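Local atomic coordinates of sugar-binding transport ATP-binding protein (PDB entry 1V43), a protein that probably binds and hydrolyses ATP to power sugar uptake, as the ATPase subunit of an archaeal ABC transporter. Residues M9-L17 / K29-G37; P245-D256 / Y279-P290. One frame throughout, in Å; residues are numbered along the deposited sequence.

Contact 1 of 2, residues M9-L17 / K29-G37; sequences MVEVKLENL and KLNLTIKDG
V12 and I34 exchange a pair of backbone hydrogen bonds, and so do L14 with L32 and L17 with L30, which sets the two segments antiparallel as the arms of a beta hairpin. The straightest of the six runs from L14 N to L32 O, 2.8 Å long with 172° at the hydrogen. Between L14 and L17 the register slips by one: N16 and L17 both face L30, while K29 and L30 both face L17, each a G1 beta bulge. Both N16 and K29 take positive phi, and each arm turns a corner there.

The apolar contacts gather on the face carrying V12, L14, L17, L30, L32 and I34. L14 CG stands anti to the carbonyl carbon (chi1 -54°) and the chain then extends, laying CD1 alongside L30, 3.8 Å from L30 CD2. V12 and I34 also lie side by side, CB to CB at 3.9 Å.

Charge collects at the other face and toward the M9 end. K13 NZ forms a salt bridge with E11 OE2 at 3.0 Å, on the anti side, 21° out of the carboxylate plane. The other oxygen, E11 OE1, accepts a hydrogen bond from water 1 at 2.6 Å, and the same water donates to D36 OD1, again at 2.6 Å. Sitting between two carboxylates, it probably eases their repulsion. T33 lays its CG2 against the E11 carboxylate, 3.8 Å from OE2.

Segment 9-17 has strand 65-70 as its other neighbour, bonded through K13 to Y69 and E15 to R67, in the antiparallel beta subdomain of the ABC ATPase. Helix 50-58, which begins within the P-loop, covers L14, L17 and L30; L220 and I223 of strand 219-224 pack on L30 and L32.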
loop_
_atom_site.group_PDB
_atom_site.type_symbol
_atom_site.label_atom_id
_atom_site.label_comp_id
_atom_site.label_asym_id
_atom_site.label_seq_id
_atom_site.Cartn_x
_atom_site.Cartn_y
_atom_site.Cartn_z
ATOM N N MET A 9 -0.582 -17.071 30.249
ATOM C CA MET A 9 -0.229 -15.691 29.911
ATOM C C MET A 9 1.129 -15.457 30.584
ATOM O O MET A 9 1.218 -15.311 31.802
ATOM C CB MET A 9 -1.282 -14.697 30.429
ATOM C CG MET A 9 -2.661 -14.866 29.772
ATOM S SD MET A 9 -3.905 -13.588 30.178
ATOM C CE MET A 9 -4.628 -14.280 31.687
ATOM N N VAL A 10 2.186 -15.450 29.776
ATOM C CA VAL A 10 3.543 -15.287 30.280
ATOM C C VAL A 10 4.227 -13.949 29.958
ATOM O O VAL A 10 4.456 -13.594 28.791
ATOM C CB VAL A 10 4.432 -16.448 29.764
ATOM C CG1 VAL A 10 5.857 -16.278 30.234
ATOM C CG2 VAL A 10 3.866 -17.772 30.240
ATOM N N GLU A 11 4.560 -13.208 31.006
ATOM C CA GLU A 11 5.238 -11.938 30.827
ATOM C C GLU A 11 6.675 -12.210 30.397
ATOM O O GLU A 11 7.318 -13.110 30.931
ATOM C CB GLU A 11 5.247 -11.139 32.131
ATOM C CG GLU A 11 6.105 -9.906 32.047
ATOM C CD GLU A 11 5.982 -9.044 33.281
ATOM O OE1 GLU A 11 4.863 -8.553 33.530
ATOM O OE2 GLU A 11 6.998 -8.867 33.997
ATOM N N VAL A 12 7.167 -11.437 29.429
ATOM C CA VAL A 12 8.527 -11.587 28.930
ATOM C C VAL A 12 9.351 -10.321 29.168
ATOM O O VAL A 12 8.947 -9.215 28.780
ATOM C CB VAL A 12 8.536 -11.900 27.411
ATOM C CG1 VAL A 12 9.971 -11.959 26.900
ATOM C CG2 VAL A 12 7.860 -13.226 27.161
ATOM N N LYS A 13 10.502 -10.486 29.809
ATOM C CA LYS A 13 11.390 -9.352 30.094
ATOM C C LYS A 13 12.702 -9.478 29.351
ATOM O O LYS A 13 13.353 -10.520 29.400
ATOM C CB LYS A 13 11.753 -9.276 31.578
ATOM C CG LYS A 13 10.656 -8.992 32.570
ATOM C CD LYS A 13 11.288 -9.023 33.958
ATOM C CE LYS A 13 10.269 -9.033 35.076
ATOM N NZ LYS A 13 9.419 -10.237 34.994
ATOM N N LEU A 14 13.096 -8.418 28.663
ATOM C CA LEU A 14 14.381 -8.420 27.983
ATOM C C LEU A 14 15.182 -7.381 28.786
ATOM O O LEU A 14 14.779 -6.225 28.869
ATOM C CB LEU A 14 14.215 -7.998 26.517
ATOM C CG LEU A 14 13.199 -8.759 25.639
ATOM C CD1 LEU A 14 13.278 -8.200 24.209
ATOM C CD2 LEU A 14 13.494 -10.255 25.625
ATOM N N GLU A 15 16.295 -7.791 29.392
ATOM C CA GLU A 15 17.085 -6.860 30.214
ATOM C C GLU A 15 18.427 -6.538 29.640
ATOM O O GLU A 15 19.247 -7.434 29.447
ATOM C CB GLU A 15 17.362 -7.408 31.609
ATOM C CG GLU A 15 16.187 -7.811 32.438
ATOM C CD GLU A 15 16.552 -7.857 33.917
ATOM O OE1 GLU A 15 17.679 -8.295 34.262
ATOM O OE2 GLU A 15 15.706 -7.453 34.731
ATOM N N ASN A 16 18.662 -5.252 29.403
ATOM C CA ASN A 16 19.931 -4.783 28.859
ATOM C C ASN A 16 20.451 -5.755 27.824
ATOM O O ASN A 16 21.618 -6.142 27.854
ATOM C CB ASN A 16 20.958 -4.625 29.986
ATOM C CG ASN A 16 22.231 -3.929 29.520
ATOM O OD1 ASN A 16 23.048 -4.501 28.781
ATOM N ND2 ASN A 16 22.395 -2.681 29.935
ATOM N N LEU A 17 19.570 -6.159 26.915
ATOM C CA LEU A 17 19.918 -7.100 25.856
ATOM C C LEU A 17 20.733 -6.420 24.771
ATOM O O LEU A 17 20.304 -5.419 24.187
ATOM C CB LEU A 17 18.659 -7.678 25.196
ATOM C CG LEU A 17 18.228 -9.137 25.328
ATOM C CD1 LEU A 17 17.388 -9.497 24.097
ATOM C CD2 LEU A 17 19.423 -10.059 25.435
ATOM N N LYS A 29 21.551 -2.594 23.998
ATOM C CA LYS A 29 20.941 -2.454 25.322
ATOM C C LYS A 29 19.419 -2.299 25.322
ATOM O O LYS A 29 18.866 -1.344 25.868
ATOM C CB LYS A 29 21.576 -1.272 26.076
ATOM C CG LYS A 29 23.044 -1.488 26.439
ATOM C CD LYS A 29 23.566 -0.381 27.354
ATOM C CE LYS A 29 25.009 -0.644 27.783
ATOM N NZ LYS A 29 25.539 0.460 28.640
ATOM N N LEU A 30 18.749 -3.267 24.717
ATOM C CA LEU A 30 17.305 -3.262 24.649
ATOM C C LEU A 30 16.704 -3.598 26.017
ATOM O O LEU A 30 17.096 -4.564 26.663
ATOM C CB LEU A 30 16.844 -4.289 23.598
ATOM C CG LEU A 30 15.351 -4.419 23.307
ATOM C CD1 LEU A 30 14.827 -3.117 22.750
ATOM C CD2 LEU A 30 15.121 -5.544 22.293
ATOM N N ASN A 31 15.763 -2.774 26.460
ATOM C CA ASN A 31 15.068 -2.995 27.711
ATOM C C ASN A 31 13.584 -2.998 27.379
ATOM O O ASN A 31 13.029 -2.009 26.892
ATOM C CB ASN A 31 15.436 -1.914 28.721
ATOM C CG ASN A 31 16.807 -2.158 29.337
ATOM O OD1 ASN A 31 17.783 -1.489 29.006
ATOM N ND2 ASN A 31 16.885 -3.148 30.221
ATOM N N LEU A 32 12.946 -4.135 27.620
ATOM C CA LEU A 32 11.546 -4.282 27.274
ATOM C C LEU A 32 10.800 -5.238 28.186
ATOM O O LEU A 32 11.280 -6.332 28.471
ATOM C CB LEU A 32 11.451 -4.831 25.849
ATOM C CG LEU A 32 10.666 -4.110 24.767
ATOM C CD1 LEU A 32 10.637 -4.963 23.497
ATOM C CD2 LEU A 32 9.267 -3.842 25.273
ATOM N N THR A 33 9.620 -4.826 28.622
ATOM C CA THR A 33 8.775 -5.680 29.439
ATOM C C THR A 33 7.504 -5.947 28.631
ATOM O O THR A 33 6.634 -5.086 28.517
ATOM C CB THR A 33 8.419 -5.024 30.781
ATOM O OG1 THR A 33 9.617 -4.778 31.521
ATOM C CG2 THR A 33 7.536 -5.933 31.591
ATOM N N ILE A 34 7.434 -7.140 28.046
ATOM C CA ILE A 34 6.302 -7.576 27.236
ATOM C C ILE A 34 5.235 -8.184 28.138
ATOM O O ILE A 34 5.444 -9.240 28.721
ATOM C CB ILE A 34 6.790 -8.589 26.190
ATOM C CG1 ILE A 34 7.830 -7.889 25.305
ATOM C CG2 ILE A 34 5.644 -9.054 25.327
ATOM C CD1 ILE A 34 8.726 -8.793 24.561
ATOM N N LYS A 35 4.083 -7.522 28.243
ATOM C CA LYS A 35 3.025 -7.987 29.139
ATOM C C LYS A 35 2.422 -9.345 28.811
ATOM O O LYS A 35 2.285 -9.721 27.642
ATOM C CB LYS A 35 1.937 -6.908 29.269
ATOM C CG LYS A 35 2.512 -5.556 29.760
ATOM C CD LYS A 35 1.462 -4.463 29.925
ATOM C CE LYS A 35 2.128 -3.090 30.128
ATOM N NZ LYS A 35 1.133 -1.995 30.339
ATOM N N ASP A 36 2.099 -10.098 29.860
ATOM C CA ASP A 36 1.513 -11.418 29.690
ATOM C C ASP A 36 0.241 -11.310 28.859
ATOM O O ASP A 36 -0.647 -10.529 29.162
ATOM C CB ASP A 36 1.194 -12.066 31.047
ATOM C CG ASP A 36 0.206 -11.255 31.867
ATOM O OD1 ASP A 36 0.541 -10.108 32.243
ATOM O OD2 ASP A 36 -0.906 -11.760 32.134
ATOM N N GLY A 37 0.185 -12.092 27.792
ATOM C CA GLY A 37 -0.976 -12.087 26.938
ATOM C C GLY A 37 -1.104 -10.958 25.940
ATOM O O GLY A 37 -2.125 -10.891 25.264
HETATM O O HOH W 1 2.517 -8.496 32.377
#

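Contact 2 of 2, residues P245-D256 / Y279-P290; sequences PEMNILEVSVGD and YVGKTVLFGIRP
M247 lays its methyl over the guanidinium of R289, CE standing 3.7 Å above the centre of the plane. CG anti to the backbone N (chi1 168°) and an extended chi2 put SD 4.0 Å from G287 CA, where a side chain would clash; the bend at chi3 (-63°) then turns CE over the guanidinium. R289 NH2 bonds to Y230 O, and NH1 to I242 O and to water 2, which also lies close to P245 O. With an alanine at M247, that guanidinium face would probably lose its methyl cover and a gap open beside G287. Strands 248-255 and 283-288 run antiparallel as neighbours in the sheet of the MalK-type OB-fold domain, paired through N248-I288, L250-F286 and V252-V284. On the buried face L250 CB comes to the edge of the F286 ring, 4.1 Å from CD2, while V252 CG2 meets F286 CB at 3.8 Å, the two side chains crossing at a slant. V254 meets V284 at about a right angle, CG2 to CG2 at 3.7 Å. On the other face E251 passes across T283, its CG 3.4 Å from T283 CG2, and carries its carboxylate on to salt bridges with K365 and R262.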
loop_
_atom_site.group_PDB
_atom_site.type_symbol
_atom_site.label_atom_id
_atom_site.label_comp_id
_atom_site.label_asym_id
_atom_site.label_seq_id
_atom_site.Cartn_x
_atom_site.Cartn_y
_atom_site.Cartn_z
ATOM N N PRO A 245 0.479 8.568 3.114
ATOM C CA PRO A 245 1.682 9.397 2.949
ATOM C C PRO A 245 2.215 9.850 4.309
ATOM O O PRO A 245 1.452 10.076 5.242
ATOM C CB PRO A 245 1.181 10.602 2.160
ATOM C CG PRO A 245 -0.040 10.126 1.486
ATOM C CD PRO A 245 -0.677 9.182 2.433
ATOM N N GLU A 246 3.528 10.014 4.382
ATOM C CA GLU A 246 4.226 10.433 5.585
ATOM C C GLU A 246 3.905 11.823 6.126
ATOM O O GLU A 246 3.438 12.693 5.410
ATOM C CB GLU A 246 5.726 10.355 5.316
ATOM C CG GLU A 246 6.255 8.949 5.205
ATOM C CD GLU A 246 7.740 8.913 4.857
ATOM O OE1 GLU A 246 8.446 9.916 5.132
ATOM O OE2 GLU A 246 8.193 7.875 4.321
ATOM N N MET A 247 4.193 12.032 7.404
ATOM C CA MET A 247 3.981 13.332 8.034
ATOM C C MET A 247 4.890 14.357 7.368
ATOM O O MET A 247 6.056 14.068 7.111
ATOM C CB MET A 247 4.341 13.268 9.515
ATOM C CG MET A 247 4.422 14.643 10.197
ATOM S SD MET A 247 4.918 14.550 11.957
ATOM C CE MET A 247 3.537 13.608 12.648
ATOM N N ASN A 248 4.365 15.544 7.085
ATOM C CA ASN A 248 5.171 16.598 6.475
ATOM C C ASN A 248 6.143 17.147 7.522
ATOM O O ASN A 248 5.731 17.527 8.616
ATOM C CB ASN A 248 4.275 17.735 5.977
ATOM C CG ASN A 248 3.310 17.285 4.909
ATOM O OD1 ASN A 248 2.101 17.182 5.139
ATOM N ND2 ASN A 248 3.838 16.996 3.731
ATOM N N ILE A 249 7.430 17.171 7.193
ATOM C CA ILE A 249 8.444 17.694 8.109
ATOM C C ILE A 249 9.067 18.955 7.501
ATOM O O ILE A 249 9.765 18.894 6.491
ATOM C CB ILE A 249 9.558 16.648 8.380
ATOM C CG1 ILE A 249 8.960 15.383 9.011
ATOM C CG2 ILE A 249 10.595 17.225 9.320
ATOM C CD1 ILE A 249 8.324 15.623 10.362
ATOM N N LEU A 250 8.801 20.100 8.118
ATOM C CA LEU A 250 9.325 21.364 7.617
ATOM C C LEU A 250 10.220 22.088 8.611
ATOM O O LEU A 250 9.873 22.256 9.774
ATOM C CB LEU A 250 8.172 22.293 7.223
ATOM C CG LEU A 250 7.213 21.782 6.152
ATOM C CD1 LEU A 250 6.257 22.897 5.754
ATOM C CD2 LEU A 250 7.997 21.296 4.955
ATOM N N GLU A 251 11.372 22.529 8.131
ATOM C CA GLU A 251 12.332 23.250 8.958
ATOM C C GLU A 251 11.842 24.679 9.182
ATOM O O GLU A 251 11.586 25.397 8.227
ATOM C CB GLU A 251 13.683 23.259 8.248
ATOM C CG GLU A 251 14.845 23.727 9.082
ATOM C CD GLU A 251 16.170 23.514 8.371
ATOM O OE1 GLU A 251 17.207 23.961 8.905
ATOM O OE2 GLU A 251 16.173 22.897 7.280
ATOM N N VAL A 252 11.692 25.091 10.439
ATOM C CA VAL A 252 11.234 26.447 10.725
ATOM C C VAL A 252 11.926 27.123 11.922
ATOM O O VAL A 252 12.643 26.479 12.690
ATOM C CB VAL A 252 9.706 26.487 10.959
ATOM C CG1 VAL A 252 8.981 25.924 9.744
ATOM C CG2 VAL A 252 9.345 25.723 12.217
ATOM N N SER A 253 11.704 28.430 12.062
ATOM C CA SER A 253 12.281 29.208 13.155
ATOM C C SER A 253 11.165 29.701 14.065
ATOM O O SER A 253 10.105 30.101 13.585
ATOM C CB SER A 253 13.063 30.398 12.600
ATOM O OG SER A 253 14.174 29.956 11.841
ATOM N N VAL A 254 11.409 29.672 15.372
ATOM C CA VAL A 254 10.421 30.094 16.363
ATOM C C VAL A 254 10.508 31.589 16.685
ATOM O O VAL A 254 11.599 32.114 16.906
ATOM C CB VAL A 254 10.602 29.304 17.679
ATOM C CG1 VAL A 254 9.452 29.601 18.628
ATOM C CG2 VAL A 254 10.690 27.810 17.386
ATOM N N GLY A 255 9.360 32.266 16.732
ATOM C CA GLY A 255 9.354 33.693 17.028
ATOM C C GLY A 255 8.491 34.109 18.210
ATOM O O GLY A 255 8.028 33.262 18.974
ATOM N N ASP A 256 8.282 35.420 18.355
ATOM C CA ASP A 256 7.471 35.984 19.439
ATOM C C ASP A 256 6.329 35.051 19.807
ATOM O O ASP A 256 6.092 34.764 20.982
ATOM C CB ASP A 256 6.893 37.345 19.022
ATOM C CG ASP A 256 7.946 38.441 18.968
ATOM O OD1 ASP A 256 9.077 38.145 18.523
ATOM O OD2 ASP A 256 7.643 39.601 19.358
ATOM N N TYR A 279 13.235 27.826 22.522
ATOM C CA TYR A 279 13.578 27.742 21.108
ATOM C C TYR A 279 13.335 29.023 20.334
ATOM O O TYR A 279 13.658 29.091 19.147
ATOM C CB TYR A 279 12.816 26.596 20.431
ATOM C CG TYR A 279 13.272 25.219 20.865
ATOM C CD1 TYR A 279 12.775 24.629 22.024
ATOM C CD2 TYR A 279 14.230 24.523 20.133
ATOM C CE1 TYR A 279 13.225 23.376 22.444
ATOM C CE2 TYR A 279 14.685 23.276 20.542
ATOM C CZ TYR A 279 14.179 22.706 21.698
ATOM O OH TYR A 279 14.624 21.466 22.100
ATOM N N VAL A 280 12.764 30.034 20.983
ATOM C CA VAL A 280 12.526 31.290 20.284
ATOM C C VAL A 280 13.873 31.703 19.704
ATOM O O VAL A 280 14.870 31.733 20.419
ATOM C CB VAL A 280 12.017 32.404 21.235
ATOM C CG1 VAL A 280 11.599 33.622 20.426
ATOM C CG2 VAL A 280 10.844 31.904 22.054
ATOM N N GLY A 281 13.905 31.976 18.401
ATOM C CA GLY A 281 15.141 32.373 17.749
ATOM C C GLY A 281 15.994 31.216 17.251
ATOM O O GLY A 281 17.063 31.429 16.668
ATOM N N LYS A 282 15.531 29.990 17.469
ATOM C CA LYS A 282 16.271 28.807 17.041
ATOM C C LYS A 282 15.444 27.997 16.042
ATOM O O LYS A 282 14.220 28.145 15.973
ATOM C CB LYS A 282 16.607 27.944 18.260
ATOM C CG LYS A 282 17.904 27.167 18.137
ATOM C CD LYS A 282 19.104 28.102 18.131
ATOM C CE LYS A 282 20.414 27.320 18.105
ATOM N NZ LYS A 282 21.611 28.208 18.195
ATOM N N THR A 283 16.111 27.142 15.272
ATOM C CA THR A 283 15.424 26.313 14.282
ATOM C C THR A 283 14.964 24.957 14.831
ATOM O O THR A 283 15.702 24.267 15.538
ATOM C CB THR A 283 16.313 26.049 13.058
ATOM O OG1 THR A 283 16.560 27.280 12.369
ATOM C CG2 THR A 283 15.636 25.073 12.111
ATOM N N VAL A 284 13.736 24.585 14.484
ATOM C CA VAL A 284 13.149 23.321 14.911
ATOM C C VAL A 284 12.452 22.678 13.719
ATOM O O VAL A 284 12.278 23.317 12.687
ATOM C CB VAL A 284 12.125 23.537 16.042
ATOM C CG1 VAL A 284 12.836 24.023 17.289
ATOM C CG2 VAL A 284 11.064 24.549 15.616
ATOM N N LEU A 285 12.066 21.414 13.848
ATOM C CA LEU A 285 11.397 20.731 12.754
ATOM C C LEU A 285 9.892 20.710 13.024
ATOM O O LEU A 285 9.438 20.199 14.049
ATOM C CB LEU A 285 11.947 19.310 12.606
ATOM C CG LEU A 285 13.452 19.216 12.321
ATOM C CD1 LEU A 285 13.860 17.766 12.184
ATOM C CD2 LEU A 285 13.803 19.983 11.043
ATOM N N PHE A 286 9.141 21.309 12.107
ATOM C CA PHE A 286 7.684 21.397 12.172
ATOM C C PHE A 286 7.090 20.183 11.452
ATOM O O PHE A 286 7.578 19.782 10.400
ATOM C CB PHE A 286 7.223 22.678 11.473
ATOM C CG PHE A 286 5.733 22.770 11.266
ATOM C CD1 PHE A 286 4.883 23.048 12.327
ATOM C CD2 PHE A 286 5.185 22.598 10.003
ATOM C CE1 PHE A 286 3.511 23.157 12.131
ATOM C CE2 PHE A 286 3.817 22.707 9.802
ATOM C CZ PHE A 286 2.980 22.988 10.868
ATOM N N GLY A 287 6.036 19.610 12.014
ATOM C CA GLY A 287 5.424 18.456 11.390
ATOM C C GLY A 287 3.909 18.445 11.469
ATOM O O GLY A 287 3.324 18.754 12.509
ATOM N N ILE A 288 3.266 18.110 10.355
ATOM C CA ILE A 288 1.811 18.016 10.316
ATOM C C ILE A 288 1.497 16.969 9.266
ATOM O O ILE A 288 2.068 16.998 8.180
ATOM C CB ILE A 288 1.141 19.377 9.984
ATOM C CG1 ILE A 288 -0.375 19.220 10.079
ATOM C CG2 ILE A 288 1.571 19.879 8.614
ATOM C CD1 ILE A 288 -1.119 20.484 9.821
ATOM N N ARG A 289 0.629 16.014 9.607
ATOM C CA ARG A 289 0.291 14.928 8.680
ATOM C C ARG A 289 -0.669 15.353 7.577
ATOM O O ARG A 289 -1.560 16.156 7.820
ATOM C CB ARG A 289 -0.336 13.741 9.435
ATOM C CG ARG A 289 0.572 13.080 10.454
ATOM C CD ARG A 289 -0.077 11.811 10.958
ATOM N NE ARG A 289 0.631 11.194 12.072
ATOM C CZ ARG A 289 1.636 10.342 11.958
ATOM N NH1 ARG A 289 2.087 9.993 10.760
ATOM N NH2 ARG A 289 2.158 9.791 13.049
ATOM N N PRO A 290 -0.498 14.804 6.359
ATOM C CA PRO A 290 -1.330 15.084 5.177
ATOM C C PRO A 290 -2.823 15.000 5.526
ATOM O O PRO A 290 -3.623 15.836 5.096
ATOM C CB PRO A 290 -0.929 13.982 4.195
ATOM C CG PRO A 290 0.541 13.755 4.531
ATOM C CD PRO A 290 0.522 13.775 6.059
HETATM O O HOH W 2 0.733 10.335 8.126
#

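How the contacts relate
Contacts 1 and 2 are both antiparallel strand pairs with one more buried face, but they share no element: their centres lie about 35 Å apart, one in the ATPase part of the chain, the other in the OB-fold part. Neither is wholly core or wholly surface. Contact 1 is a hairpin edged by an exposed network of charges and water, and its apolar face turns to the helix that leads out of the ATP-binding loop. Contact 2 joins sheet neighbours separated in sequence by strands 258-261 and 264-267, buries more surface, 1047 against 816 Å², and lies away from the nucleotide site. It also adds a buried arginine to the solvent-side charges that both contacts carry.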